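Local coordinates for manganese lipoxygenase (Gaeumannomyces graminis, PDB 5FX8), which uses a catalytic manganese ion to oxygenate linoleic and alpha-linolenic acids to 11S- and 13R-hydroperoxy fatty acids, at residues 345-350 / 533-538. Sequence-based numbering, arbitrary orientation.
Sequences QNFGLP and VSLLAR
Leu535 carries this small buried contact, reaching from its helix to Asn346 and Phe347. One methyl, CD2, does nearly all the touching. Leu535 CD2 lies 3.5 Å from Asn346 ND2 and 4.0 Å from Phe347 CE1. At the phenyl ring it sits at the edge, near the ring plane, and not over a face. The side chains of Leu535 and Phe347 cross at about a right angle. CG of Leu535 is anti to the backbone N (chi1 175°), which sends the branch out from the helix toward the two residues. No hydrogen bond joins the segments, so the contact is packing alone, and it buries 132 Å² in total.

The amide of Asn346 meets the methyl through its nitrogen side, but the ND2 group is satisfied within its own helix. ND2 donates a hydrogen bond to the backbone O of Phe342. Phe347 is the first residue to leave helical geometry, and its ring stacks with Trp343. Beside Leu535, one face of the Arg538 guanidinium lies against Leu535 CA, which is offset toward its rim. Arg538 NH2 donates an almost straight, in-plane hydrogen bond to Ser534 OG (3.2 Å, 169°). Arg538 also makes a cation-pi contact with Phe342, a second link between the two helices.

The side chain of Phe347 is about 8 Å from that of the manganese ligand Asn482, and the side chain of Leu535 about 11 Å from the manganese ion. The packing is near the metal site but no part of its ligand shell. It joins the C-terminal end of helix 342-346 to helix 526-539. The long helix 86-124 packs against Ser534 and Arg538, while helix 485-490 touches Leu536.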
loop_
_atom_site.group_PDB
_atom_site.type_symbol
_atom_site.label_atom_id
_atom_site.label_comp_id
_atom_site.label_asym_id
_atom_site.label_seq_id
_atom_site.Cartn_x
_atom_site.Cartn_y
_atom_site.Cartn_z
ATOM N N GLN A 345 -18.655 0.479 -6.210
ATOM C CA GLN A 345 -18.418 0.747 -7.620
ATOM C C GLN A 345 -17.751 -0.426 -8.322
ATOM O O GLN A 345 -17.994 -0.643 -9.505
ATOM C CB GLN A 345 -17.549 1.986 -7.791
ATOM C CG GLN A 345 -18.134 3.293 -7.366
ATOM C CD GLN A 345 -17.071 4.401 -7.312
ATOM O OE1 GLN A 345 -16.048 4.329 -8.002
ATOM N NE2 GLN A 345 -17.300 5.418 -6.468
ATOM N N ASN A 346 -16.864 -1.163 -7.637
ATOM C CA ASN A 346 -16.030 -2.118 -8.358
ATOM C C ASN A 346 -16.237 -3.579 -8.002
ATOM O O ASN A 346 -15.996 -4.439 -8.840
ATOM C CB ASN A 346 -14.559 -1.782 -8.152
ATOM C CG ASN A 346 -14.197 -0.465 -8.725
ATOM O OD1 ASN A 346 -13.923 -0.360 -9.901
ATOM N ND2 ASN A 346 -14.202 0.562 -7.900
ATOM N N PHE A 347 -16.642 -3.901 -6.799
ATOM C CA PHE A 347 -16.705 -5.295 -6.416
ATOM C C PHE A 347 -18.124 -5.834 -6.540
ATOM O O PHE A 347 -19.105 -5.084 -6.601
ATOM C CB PHE A 347 -16.201 -5.480 -4.994
ATOM C CG PHE A 347 -14.715 -5.312 -4.845
ATOM C CD1 PHE A 347 -14.129 -4.062 -4.901
ATOM C CD2 PHE A 347 -13.912 -6.406 -4.609
ATOM C CE1 PHE A 347 -12.779 -3.928 -4.748
ATOM C CE2 PHE A 347 -12.564 -6.273 -4.439
ATOM C CZ PHE A 347 -11.992 -5.040 -4.509
ATOM N N GLY A 348 -18.201 -7.168 -6.586
ATOM C CA GLY A 348 -19.404 -7.944 -6.733
ATOM C C GLY A 348 -20.339 -7.884 -5.551
ATOM O O GLY A 348 -21.516 -7.586 -5.723
ATOM N N LEU A 349 -19.839 -8.144 -4.366
ATOM C CA LEU A 349 -20.617 -8.075 -3.143
ATOM C C LEU A 349 -20.687 -6.644 -2.611
ATOM O O LEU A 349 -19.714 -5.889 -2.704
ATOM C CB LEU A 349 -20.010 -8.979 -2.081
ATOM C CG LEU A 349 -19.950 -10.459 -2.428
ATOM C CD1 LEU A 349 -19.705 -11.244 -1.190
ATOM C CD2 LEU A 349 -21.221 -10.933 -3.071
ATOM N N PRO A 350 -21.820 -6.254 -2.031
ATOM C CA PRO A 350 -21.968 -4.876 -1.544
ATOM C C PRO A 350 -21.070 -4.610 -0.349
ATOM O O PRO A 350 -20.614 -5.530 0.335
ATOM C CB PRO A 350 -23.444 -4.798 -1.136
ATOM C CG PRO A 350 -23.775 -6.170 -0.721
ATOM C CD PRO A 350 -22.980 -7.082 -1.662
ATOM N N VAL A 533 -8.499 -1.711 -12.403
ATOM C CA VAL A 533 -7.065 -1.489 -12.318
ATOM C C VAL A 533 -6.767 -0.135 -11.688
ATOM O O VAL A 533 -5.767 0.018 -10.998
ATOM C CB VAL A 533 -6.394 -1.666 -13.694
ATOM C CG1 VAL A 533 -4.914 -1.520 -13.566
ATOM C CG2 VAL A 533 -6.659 -3.016 -14.193
ATOM N N SER A 534 -7.660 0.835 -11.838
ATOM C CA SER A 534 -7.396 2.173 -11.321
ATOM C C SER A 534 -7.570 2.239 -9.808
ATOM O O SER A 534 -6.798 2.920 -9.120
ATOM C CB SER A 534 -8.304 3.169 -12.009
ATOM O OG SER A 534 -8.080 4.469 -11.496
ATOM N N LEU A 535 -8.567 1.534 -9.273
ATOM C CA LEU A 535 -8.715 1.431 -7.821
ATOM C C LEU A 535 -7.546 0.666 -7.180
ATOM O O LEU A 535 -6.974 1.094 -6.162
ATOM C CB LEU A 535 -10.046 0.761 -7.509
ATOM C CG LEU A 535 -10.298 0.471 -6.040
ATOM C CD1 LEU A 535 -10.436 1.746 -5.214
ATOM C CD2 LEU A 535 -11.516 -0.374 -5.934
ATOM N N LEU A 536 -7.169 -0.470 -7.762
ATOM C CA LEU A 536 -6.074 -1.229 -7.172
ATOM C C LEU A 536 -4.754 -0.464 -7.308
ATOM O O LEU A 536 -3.927 -0.456 -6.385
ATOM C CB LEU A 536 -6.013 -2.624 -7.798
ATOM C CG LEU A 536 -7.344 -3.386 -7.807
ATOM C CD1 LEU A 536 -7.249 -4.790 -8.353
ATOM C CD2 LEU A 536 -7.868 -3.392 -6.426
ATOM N N ALA A 537 -4.568 0.243 -8.420
ATOM C CA ALA A 537 -3.415 1.122 -8.510
ATOM C C ALA A 537 -3.465 2.199 -7.439
ATOM O O ALA A 537 -2.426 2.647 -6.968
ATOM C CB ALA A 537 -3.323 1.755 -9.897
ATOM N N ARG A 538 -4.655 2.627 -7.038
ATOM C CA ARG A 538 -4.732 3.595 -5.961
ATOM C C ARG A 538 -4.434 2.993 -4.593
ATOM O O ARG A 538 -4.187 3.748 -3.645
ATOM C CB ARG A 538 -6.104 4.258 -5.965
ATOM C CG ARG A 538 -6.114 5.626 -6.645
ATOM C CD ARG A 538 -7.528 6.098 -6.816
ATOM N NE ARG A 538 -8.189 5.476 -7.947
ATOM C CZ ARG A 538 -9.452 5.113 -7.927
ATOM N NH1 ARG A 538 -10.154 5.299 -6.827
ATOM N NH2 ARG A 538 -10.007 4.568 -8.986
#